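Local coordinates for putative lipoprotein (Pectobacterium atrosepticum SCRI1043, PDB 3BDU) that is of unknown function but carries a small SH3-like beta domain of the DUF903 family, probably held at the bacterial cell membrane by a lipid anchor, at residues S3-R13 against I42-G53; G12-K20 against S31-Q39. All coordinates share one frame; numbering follows the deposited sequence.

Interaction 1: S3-R13 against I42-G53; sequences SNYVLHTNDGR and INRDNVKEMAKG
Lys52 lies over one face of the Tyr5 ring, a CH-pi contact with CG 4.0 Å from the ring centroid. Its chain runs straight from CB to CE and bends only at the last torsion (chi4 64°), which turns NZ onto Tyr5 OH for a 2.9 Å hydrogen bond; Lys52 is thus tied to both the face and the hydroxyl of Tyr5. Met50, a selenomethionine, comes next on the same face of the sheet. Its SE meets the Tyr5 ring obliquely in a Met-aromatic contact, while a bend at chi3 (-73°) lays CE beside Leu7, tightly packed at 3.4 Å from Leu7 CG. Pro21, in the loop after strand 14-18, touches Tyr5, Leu7 and Met50. On the other face, Val6 and His8 pair with Ala51 and Glu49, the bond from His8 N to Glu49 O being nearly straight (174°). His8 O then receives Lys48 N at 2.9 Å and, more weakly, Glu49 N at 3.4 Å. Beyond this point Asn10 crosses Lys48 at about a right angle, OD1 against Lys48 CB, and sends ND2 to Asp45 O (2.8 Å), which lies in its amide plane. The ammonium of Lys48 goes on to Asp11 of the second subunit, and Glu49 to Arg13 of that subunit. Within the chain, Arg13 NE meets Asp11 OD1 at 3.0 Å in a salt bridge. Two residues facing one, Lys48 and Glu49 against His8, make a classic beta bulge in the antiparallel pairing of the first and last strands, consistent with the SH3-like fold of the DUF903 family.

Interaction 2: G12-K20 against S31-Q39; sequences GRTIVAEGK and SYTDAYGQQ
Asp34 OD1 is gripped by two backbone amides, Tyr36 N within the turn at 2.8 Å and Gln38 N just after it at 2.9 Å, which arrive from opposite faces of the carboxylate plane. With CG set between the backbone N and the carbonyl carbon (chi1 59°), OD1 is brought to both N-H groups, which would probably stabilise its negative charge. The turn thus braced meets 12-20 by backbone and by water. Glu18 N gives Thr33 O a 2.8 Å bond that is almost straight, at 170°. One water bridges Val16 O to Ala35 N, donating to the carbonyl and accepting from the amide; a second accepts from Thr33 N and donates to both Glu18 O and Gly19 O. Side chains close the inner side. Ile15 crosses Tyr32 at about a right angle, its CG2 branch, anti to the backbone N, resting 3.6 Å from Tyr32 CE2 and also touching the hydroxyl. Farther along the same ring, Ala17 CB meets Tyr32 CD2 at 3.8 Å; both methyl groups approach the ring obliquely. Ile42 and Pro21 also touch Tyr32, which is buried between the two sheets. At the outer margin the extended Glu18 side chain passes Ala35, and Val16 CG1 sits loosely by Ala35 CB. The strands run almost perpendicular, 83° between their directions; the single direct hydrogen bond and the two bridging waters join their backbones. Tyr36 N on Asp34 OD1 makes an Asx turn within a type I beta turn, which caps the hairpin of strands 30-33 and 39-42 beside strand 14-18, consistent with the orthogonally packed strands of an SH3-like barrel.

How the interactions relate
The centres of interactions 1 and 2 lie about 9 Å apart, joined by strand 4-9 and its neighbour 14-18. These follow one another in the chain and pair through Tyr5 O with Ala17 N and Leu7 N with Ile15 O; the two interactions share Gly12 and Arg13, between these strands. Within the chain, strand 4-9 is the middle of a three-stranded sheet, with 47-52 on its other side. Interaction 1 brings the two ends of the domain together; interaction 2 falls between them in sequence and sets this sheet against the second one, 22-23, 30-33 and 39-42. Both contacts touch the third subunit, and Glu49 to Ala51 pair with a strand of the second, continuing the sheet across that interface.

Interaction 1: S3-R13 against I42-G53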
loop_
_atom_site.group_PDB
_atom_site.type_symbol
_atom_site.label_atom_id
_atom_site.label_comp_id
_atom_site.label_asym_id
_atom_site.label_seq_id
_atom_site.Cartn_x
_atom_site.Cartn_y
_atom_site.Cartn_z
ATOM N N SER A 3 -12.049 -29.278 2.358
ATOM C CA SER A 3 -11.281 -28.795 3.499
ATOM C C SER A 3 -11.764 -27.437 4.003
ATOM O O SER A 3 -11.919 -26.492 3.228
ATOM C CB SER A 3 -9.797 -28.709 3.127
ATOM O OG SER A 3 -9.600 -27.836 2.025
ATOM N N ASN A 4 -12.001 -27.350 5.309
ATOM C CA ASN A 4 -12.453 -26.111 5.926
ATOM C C ASN A 4 -11.264 -25.287 6.400
ATOM O O ASN A 4 -10.183 -25.818 6.654
ATOM C CB ASN A 4 -13.355 -26.404 7.128
ATOM C CG ASN A 4 -14.690 -26.995 6.730
ATOM O OD1 ASN A 4 -15.458 -26.380 5.987
ATOM N ND2 ASN A 4 -14.977 -28.194 7.225
ATOM N N TYR A 5 -11.478 -23.987 6.520
ATOM C CA TYR A 5 -10.446 -23.078 6.988
ATOM C C TYR A 5 -11.054 -22.195 8.065
ATOM O O TYR A 5 -12.274 -22.018 8.127
ATOM C CB TYR A 5 -9.934 -22.198 5.842
ATOM C CG TYR A 5 -9.032 -22.911 4.865
ATOM C CD1 TYR A 5 -7.657 -22.669 4.852
ATOM C CD2 TYR A 5 -9.544 -23.845 3.966
ATOM C CE1 TYR A 5 -6.811 -23.342 3.966
ATOM C CE2 TYR A 5 -8.708 -24.519 3.077
ATOM C CZ TYR A 5 -7.345 -24.263 3.083
ATOM O OH TYR A 5 -6.525 -24.926 2.208
ATOM N N VAL A 6 -10.203 -21.655 8.924
ATOM C CA VAL A 6 -10.648 -20.760 9.976
ATOM C C VAL A 6 -9.888 -19.451 9.800
ATOM O O VAL A 6 -8.665 -19.439 9.862
ATOM C CB VAL A 6 -10.327 -21.304 11.383
ATOM C CG1 VAL A 6 -10.767 -20.288 12.423
ATOM C CG2 VAL A 6 -11.033 -22.644 11.618
ATOM N N LEU A 7 -10.609 -18.361 9.563
ATOM C CA LEU A 7 -9.983 -17.053 9.395
ATOM C C LEU A 7 -10.022 -16.283 10.715
ATOM O O LEU A 7 -11.062 -16.231 11.376
ATOM C CB LEU A 7 -10.719 -16.217 8.339
ATOM C CG LEU A 7 -10.708 -16.595 6.855
ATOM C CD1 LEU A 7 -11.253 -18.008 6.677
ATOM C CD2 LEU A 7 -11.548 -15.595 6.073
ATOM N N HIS A 8 -8.890 -15.696 11.093
ATOM C CA HIS A 8 -8.805 -14.892 12.307
ATOM C C HIS A 8 -8.681 -13.452 11.834
ATOM O O HIS A 8 -7.753 -13.110 11.104
ATOM C CB HIS A 8 -7.586 -15.296 13.142
ATOM C CG HIS A 8 -7.614 -16.728 13.573
ATOM N ND1 HIS A 8 -7.536 -17.777 12.682
ATOM C CD2 HIS A 8 -7.765 -17.289 14.798
ATOM C CE1 HIS A 8 -7.641 -18.918 13.334
ATOM N NE2 HIS A 8 -7.781 -18.652 14.621
ATOM N N THR A 9 -9.630 -12.618 12.243
ATOM C CA THR A 9 -9.651 -11.217 11.844
ATOM C C THR A 9 -8.882 -10.332 12.812
ATOM O O THR A 9 -8.594 -10.725 13.945
ATOM C CB THR A 9 -11.078 -10.681 11.794
ATOM O OG1 THR A 9 -11.576 -10.575 13.130
ATOM C CG2 THR A 9 -11.979 -11.622 10.999
ATOM N N ASN A 10 -8.562 -9.123 12.369
ATOM C CA ASN A 10 -7.839 -8.208 13.231
ATOM C C ASN A 10 -8.755 -7.550 14.253
ATOM O O ASN A 10 -8.344 -6.640 14.971
ATOM C CB ASN A 10 -7.086 -7.158 12.405
ATOM C CG ASN A 10 -5.751 -7.679 11.892
ATOM O OD1 ASN A 10 -4.997 -8.322 12.632
ATOM N ND2 ASN A 10 -5.443 -7.397 10.632
ATOM N N ASP A 11 -10.001 -8.008 14.319
ATOM C CA ASP A 11 -10.937 -7.473 15.300
ATOM C C ASP A 11 -11.443 -8.565 16.243
ATOM O O ASP A 11 -12.559 -8.492 16.757
ATOM C CB ASP A 11 -12.121 -6.758 14.628
ATOM C CG ASP A 11 -12.779 -7.582 13.536
ATOM O OD1 ASP A 11 -13.051 -8.780 13.750
ATOM O OD2 ASP A 11 -13.049 -7.012 12.461
ATOM N N GLY A 12 -10.613 -9.583 16.451
ATOM C CA GLY A 12 -10.956 -10.662 17.364
ATOM C C GLY A 12 -12.065 -11.638 17.011
ATOM O O GLY A 12 -12.728 -12.167 17.906
ATOM N N ARG A 13 -12.272 -11.891 15.724
ATOM C CA ARG A 13 -13.297 -12.834 15.294
ATOM C C ARG A 13 -12.643 -14.025 14.611
ATOM O O ARG A 13 -11.528 -13.923 14.105
ATOM C CB ARG A 13 -14.263 -12.186 14.300
ATOM C CG ARG A 13 -15.414 -11.395 14.908
ATOM C CD ARG A 13 -16.335 -10.907 13.796
ATOM N NE ARG A 13 -15.607 -10.035 12.879
ATOM C CZ ARG A 13 -15.883 -9.888 11.588
ATOM N NH1 ARG A 13 -16.882 -10.556 11.029
ATOM N NH2 ARG A 13 -15.149 -9.067 10.852
ATOM N N ILE A 42 -14.014 -10.227 2.577
ATOM C CA ILE A 42 -13.495 -9.484 3.713
ATOM C C ILE A 42 -12.213 -8.763 3.310
ATOM O O ILE A 42 -11.368 -9.331 2.616
ATOM C CB ILE A 42 -13.223 -10.434 4.908
ATOM C CG1 ILE A 42 -12.667 -9.642 6.089
ATOM C CG2 ILE A 42 -12.240 -11.539 4.495
ATOM C CD1 ILE A 42 -12.515 -10.476 7.347
ATOM N N ASN A 43 -12.080 -7.506 3.722
ATOM C CA ASN A 43 -10.887 -6.718 3.409
ATOM C C ASN A 43 -9.625 -7.477 3.862
ATOM O O ASN A 43 -9.542 -7.928 5.005
ATOM C CB ASN A 43 -10.966 -5.355 4.111
ATOM C CG ASN A 43 -9.912 -4.374 3.615
ATOM O OD1 ASN A 43 -8.716 -4.668 3.634
ATOM N ND2 ASN A 43 -10.353 -3.200 3.172
ATOM N N ARG A 44 -8.646 -7.609 2.969
ATOM C CA ARG A 44 -7.401 -8.316 3.279
ATOM C C ARG A 44 -6.724 -7.748 4.522
ATOM O O ARG A 44 -6.028 -8.466 5.238
ATOM C CB ARG A 44 -6.412 -8.216 2.106
ATOM C CG ARG A 44 -6.894 -8.806 0.791
ATOM C CD ARG A 44 -5.932 -8.449 -0.347
ATOM N NE ARG A 44 -4.566 -8.874 -0.054
ATOM C CZ ARG A 44 -3.532 -8.679 -0.863
ATOM N NH1 ARG A 44 -3.706 -8.059 -2.024
ATOM N NH2 ARG A 44 -2.324 -9.111 -0.513
ATOM N N ASP A 45 -6.909 -6.455 4.766
ATOM C CA ASP A 45 -6.292 -5.823 5.932
ATOM C C ASP A 45 -6.917 -6.277 7.247
ATOM O O ASP A 45 -6.333 -6.084 8.313
ATOM C CB ASP A 45 -6.369 -4.299 5.820
ATOM C CG ASP A 45 -5.583 -3.767 4.636
ATOM O OD1 ASP A 45 -4.521 -4.350 4.331
ATOM O OD2 ASP A 45 -6.015 -2.766 4.020
ATOM N N ASN A 46 -8.085 -6.905 7.173
ATOM C CA ASN A 46 -8.759 -7.374 8.378
ATOM C C ASN A 46 -8.535 -8.862 8.617
ATOM O O ASN A 46 -9.172 -9.451 9.491
ATOM C CB ASN A 46 -10.263 -7.101 8.305
ATOM C CG ASN A 46 -10.937 -7.182 9.674
ATOM O OD1 ASN A 46 -12.155 -7.338 9.774
ATOM N ND2 ASN A 46 -10.140 -7.060 10.736
ATOM N N VAL A 47 -7.648 -9.474 7.835
ATOM C CA VAL A 47 -7.353 -10.892 8.001
ATOM C C VAL A 47 -5.932 -11.038 8.529
ATOM O O VAL A 47 -4.952 -10.768 7.822
ATOM C CB VAL A 47 -7.501 -11.675 6.672
ATOM C CG1 VAL A 47 -7.170 -13.147 6.899
ATOM C CG2 VAL A 47 -8.928 -11.539 6.142
ATOM N N LYS A 48 -5.830 -11.463 9.784
ATOM C CA LYS A 48 -4.540 -11.634 10.439
ATOM C C LYS A 48 -3.885 -12.972 10.118
ATOM O O LYS A 48 -2.718 -13.023 9.731
ATOM C CB LYS A 48 -4.718 -11.498 11.954
ATOM C CG LYS A 48 -3.433 -11.607 12.749
ATOM C CD LYS A 48 -3.692 -11.374 14.230
ATOM C CE LYS A 48 -2.387 -11.315 15.016
ATOM N NZ LYS A 48 -2.618 -11.130 16.479
ATOM N N GLU A 49 -4.636 -14.052 10.299
ATOM C CA GLU A 49 -4.120 -15.394 10.053
ATOM C C GLU A 49 -5.223 -16.300 9.538
ATOM O O GLU A 49 -6.409 -15.971 9.623
ATOM C CB GLU A 49 -3.570 -16.001 11.345
ATOM C CG GLU A 49 -2.588 -15.134 12.091
ATOM C CD GLU A 49 -2.219 -15.729 13.436
ATOM O OE1 GLU A 49 -1.408 -16.677 13.471
ATOM O OE2 GLU A 49 -2.755 -15.253 14.459
HETATM N N MSE A 50 -4.821 -17.460 9.042
HETATM C CA MSE A 50 -5.764 -18.424 8.509
HETATM C C MSE A 50 -5.239 -19.831 8.763
HETATM O O MSE A 50 -4.112 -20.151 8.401
HETATM C CB MSE A 50 -5.930 -18.180 7.016
HETATM C CG MSE A 50 -7.071 -18.914 6.374
HETATM SE SE MSE A 50 -7.197 -18.355 4.536
HETATM C CE MSE A 50 -7.927 -16.596 4.817
ATOM N N ALA A 51 -6.063 -20.666 9.382
ATOM C CA ALA A 51 -5.669 -22.032 9.690
ATOM C C ALA A 51 -6.502 -23.046 8.912
ATOM O O ALA A 51 -7.723 -22.918 8.820
ATOM C CB ALA A 51 -5.807 -22.279 11.192
ATOM N N LYS A 52 -5.833 -24.043 8.344
ATOM C CA LYS A 52 -6.510 -25.084 7.583
ATOM C C LYS A 52 -6.966 -26.184 8.542
ATOM O O LYS A 52 -6.144 -26.848 9.171
ATOM C CB LYS A 52 -5.563 -25.668 6.532
ATOM C CG LYS A 52 -6.206 -26.706 5.627
ATOM C CD LYS A 52 -5.177 -27.306 4.678
ATOM C CE LYS A 52 -5.805 -28.320 3.738
ATOM N NZ LYS A 52 -6.806 -27.693 2.841
ATOM N N GLY A 53 -8.280 -26.362 8.649
ATOM C CA GLY A 53 -8.835 -27.368 9.539
ATOM C C GLY A 53 -10.054 -26.828 10.270
ATOM O O GLY A 53 -10.576 -25.772 9.907
#

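Interaction 2: G12-K20 against S31-Q39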
loop_
_atom_site.group_PDB
_atom_site.type_symbol
_atom_site.label_atom_id
_atom_site.label_comp_id
_atom_site.label_asym_id
_atom_site.label_seq_id
_atom_site.Cartn_x
_atom_site.Cartn_y
_atom_site.Cartn_z
ATOM N N GLY A 12 -10.613 -9.583 16.451
ATOM C CA GLY A 12 -10.956 -10.662 17.364
ATOM C C GLY A 12 -12.065 -11.638 17.011
ATOM O O GLY A 12 -12.728 -12.167 17.906
ATOM N N ARG A 13 -12.272 -11.891 15.724
ATOM C CA ARG A 13 -13.297 -12.834 15.294
ATOM C C ARG A 13 -12.643 -14.025 14.611
ATOM O O ARG A 13 -11.528 -13.923 14.105
ATOM C CB ARG A 13 -14.263 -12.186 14.300
ATOM C CG ARG A 13 -15.414 -11.395 14.908
ATOM C CD ARG A 13 -16.335 -10.907 13.796
ATOM N NE ARG A 13 -15.607 -10.035 12.879
ATOM C CZ ARG A 13 -15.883 -9.888 11.588
ATOM N NH1 ARG A 13 -16.882 -10.556 11.029
ATOM N NH2 ARG A 13 -15.149 -9.067 10.852
ATOM N N THR A 14 -13.338 -15.153 14.617
ATOM C CA THR A 14 -12.865 -16.359 13.956
ATOM C C THR A 14 -14.028 -16.731 13.057
ATOM O O THR A 14 -15.173 -16.804 13.505
ATOM C CB THR A 14 -12.584 -17.505 14.946
ATOM O OG1 THR A 14 -13.760 -17.768 15.717
ATOM C CG2 THR A 14 -11.438 -17.133 15.878
ATOM N N ILE A 15 -13.735 -16.947 11.782
ATOM C CA ILE A 15 -14.760 -17.273 10.805
ATOM C C ILE A 15 -14.433 -18.602 10.133
ATOM O O ILE A 15 -13.300 -18.824 9.710
ATOM C CB ILE A 15 -14.842 -16.144 9.731
ATOM C CG1 ILE A 15 -15.078 -14.796 10.421
ATOM C CG2 ILE A 15 -15.976 -16.414 8.746
ATOM C CD1 ILE A 15 -15.096 -13.606 9.468
ATOM N N VAL A 16 -15.421 -19.488 10.051
ATOM C CA VAL A 16 -15.220 -20.779 9.403
ATOM C C VAL A 16 -15.523 -20.635 7.918
ATOM O O VAL A 16 -16.560 -20.090 7.533
ATOM C CB VAL A 16 -16.158 -21.863 9.971
ATOM C CG1 VAL A 16 -15.956 -23.165 9.210
ATOM C CG2 VAL A 16 -15.891 -22.065 11.455
ATOM N N ALA A 17 -14.611 -21.115 7.086
ATOM C CA ALA A 17 -14.793 -21.050 5.645
ATOM C C ALA A 17 -14.789 -22.465 5.081
ATOM O O ALA A 17 -14.044 -23.323 5.558
ATOM C CB ALA A 17 -13.662 -20.238 5.006
ATOM N N GLU A 18 -15.639 -22.698 4.087
ATOM C CA GLU A 18 -15.718 -23.985 3.404
ATOM C C GLU A 18 -14.891 -23.793 2.138
ATOM O O GLU A 18 -15.351 -23.173 1.180
ATOM C CB GLU A 18 -17.161 -24.315 3.015
ATOM C CG GLU A 18 -18.078 -24.670 4.172
ATOM C CD GLU A 18 -19.410 -25.252 3.708
ATOM O OE1 GLU A 18 -20.205 -24.520 3.071
ATOM O OE2 GLU A 18 -19.657 -26.448 3.978
ATOM N N GLY A 19 -13.674 -24.316 2.135
ATOM C CA GLY A 19 -12.818 -24.139 0.977
ATOM C C GLY A 19 -11.852 -23.007 1.284
ATOM O O GLY A 19 -12.157 -22.143 2.107
ATOM N N LYS A 20 -10.698 -23.000 0.623
ATOM C CA LYS A 20 -9.686 -21.977 0.875
ATOM C C LYS A 20 -10.068 -20.576 0.430
ATOM O O LYS A 20 -10.401 -20.350 -0.727
ATOM C CB LYS A 20 -8.354 -22.346 0.204
ATOM C CG LYS A 20 -7.193 -21.461 0.668
ATOM C CD LYS A 20 -5.832 -21.897 0.126
ATOM C CE LYS A 20 -5.579 -21.360 -1.268
ATOM N NZ LYS A 20 -4.189 -21.645 -1.715
ATOM N N SER A 31 -12.185 -13.520 -0.755
ATOM C CA SER A 31 -13.494 -14.120 -0.964
ATOM C C SER A 31 -13.557 -15.542 -0.425
ATOM O O SER A 31 -12.582 -16.290 -0.513
ATOM C CB SER A 31 -13.807 -14.098 -2.472
ATOM O OG SER A 31 -14.872 -14.966 -2.810
ATOM N N TYR A 32 -14.698 -15.906 0.154
ATOM C CA TYR A 32 -14.882 -17.253 0.699
ATOM C C TYR A 32 -16.356 -17.586 0.868
ATOM O O TYR A 32 -17.221 -16.740 0.662
ATOM C CB TYR A 32 -14.192 -17.393 2.070
ATOM C CG TYR A 32 -14.781 -16.534 3.175
ATOM C CD1 TYR A 32 -14.497 -15.172 3.255
ATOM C CD2 TYR A 32 -15.637 -17.082 4.132
ATOM C CE1 TYR A 32 -15.046 -14.372 4.254
ATOM C CE2 TYR A 32 -16.200 -16.287 5.140
ATOM C CZ TYR A 32 -15.899 -14.932 5.193
ATOM O OH TYR A 32 -16.460 -14.132 6.164
ATOM N N THR A 33 -16.629 -18.829 1.253
ATOM C CA THR A 33 -17.990 -19.293 1.500
ATOM C C THR A 33 -18.019 -19.705 2.968
ATOM O O THR A 33 -17.153 -20.455 3.417
ATOM C CB THR A 33 -18.330 -20.522 0.633
ATOM O OG1 THR A 33 -18.095 -20.214 -0.746
ATOM C CG2 THR A 33 -19.797 -20.914 0.811
ATOM N N ASP A 34 -18.991 -19.200 3.723
ATOM C CA ASP A 34 -19.072 -19.540 5.134
ATOM C C ASP A 34 -19.768 -20.874 5.361
ATOM O O ASP A 34 -20.227 -21.517 4.414
ATOM C CB ASP A 34 -19.777 -18.439 5.938
ATOM C CG ASP A 34 -21.187 -18.157 5.451
ATOM O OD1 ASP A 34 -21.893 -19.107 5.044
ATOM O OD2 ASP A 34 -21.594 -16.978 5.495
ATOM N N ALA A 35 -19.840 -21.279 6.626
ATOM C CA ALA A 35 -20.455 -22.547 7.009
ATOM C C ALA A 35 -21.919 -22.666 6.613
ATOM O O ALA A 35 -22.493 -23.752 6.669
ATOM C CB ALA A 35 -20.307 -22.759 8.519
ATOM N N TYR A 36 -22.527 -21.554 6.217
ATOM C CA TYR A 36 -23.932 -21.563 5.829
ATOM C C TYR A 36 -24.139 -21.483 4.323
ATOM O O TYR A 36 -25.259 -21.291 3.852
ATOM C CB TYR A 36 -24.660 -20.412 6.518
ATOM C CG TYR A 36 -24.765 -20.581 8.013
ATOM C CD1 TYR A 36 -25.568 -21.580 8.563
ATOM C CD2 TYR A 36 -24.070 -19.743 8.881
ATOM C CE1 TYR A 36 -25.682 -21.737 9.944
ATOM C CE2 TYR A 36 -24.176 -19.892 10.268
ATOM C CZ TYR A 36 -24.986 -20.891 10.790
ATOM O OH TYR A 36 -25.108 -21.041 12.153
ATOM N N GLY A 37 -23.054 -21.625 3.572
ATOM C CA GLY A 37 -23.144 -21.580 2.125
ATOM C C GLY A 37 -23.246 -20.185 1.541
ATOM O O GLY A 37 -23.445 -20.026 0.338
ATOM N N GLN A 38 -23.106 -19.166 2.379
ATOM C CA GLN A 38 -23.188 -17.795 1.891
ATOM C C GLN A 38 -21.820 -17.291 1.442
ATOM O O GLN A 38 -20.819 -17.497 2.128
ATOM C CB GLN A 38 -23.733 -16.866 2.978
ATOM C CG GLN A 38 -24.041 -15.461 2.471
ATOM C CD GLN A 38 -24.805 -14.621 3.476
ATOM O OE1 GLN A 38 -25.296 -13.539 3.150
ATOM N NE2 GLN A 38 -24.909 -15.112 4.705
ATOM N N GLN A 39 -21.789 -16.640 0.284
ATOM C CA GLN A 39 -20.552 -16.092 -0.252
ATOM C C GLN A 39 -20.265 -14.775 0.454
ATOM O O GLN A 39 -21.123 -13.892 0.511
ATOM C CB GLN A 39 -20.674 -15.867 -1.760
ATOM C CG GLN A 39 -20.797 -17.158 -2.557
ATOM C CD GLN A 39 -20.667 -16.938 -4.054
ATOM O OE1 GLN A 39 -21.592 -16.457 -4.708
ATOM N NE2 GLN A 39 -19.501 -17.276 -4.601
HETATM O O HOH W 1 -18.895 -19.602 8.830
HETATM O O HOH W 2 -14.203 -20.607 0.937
#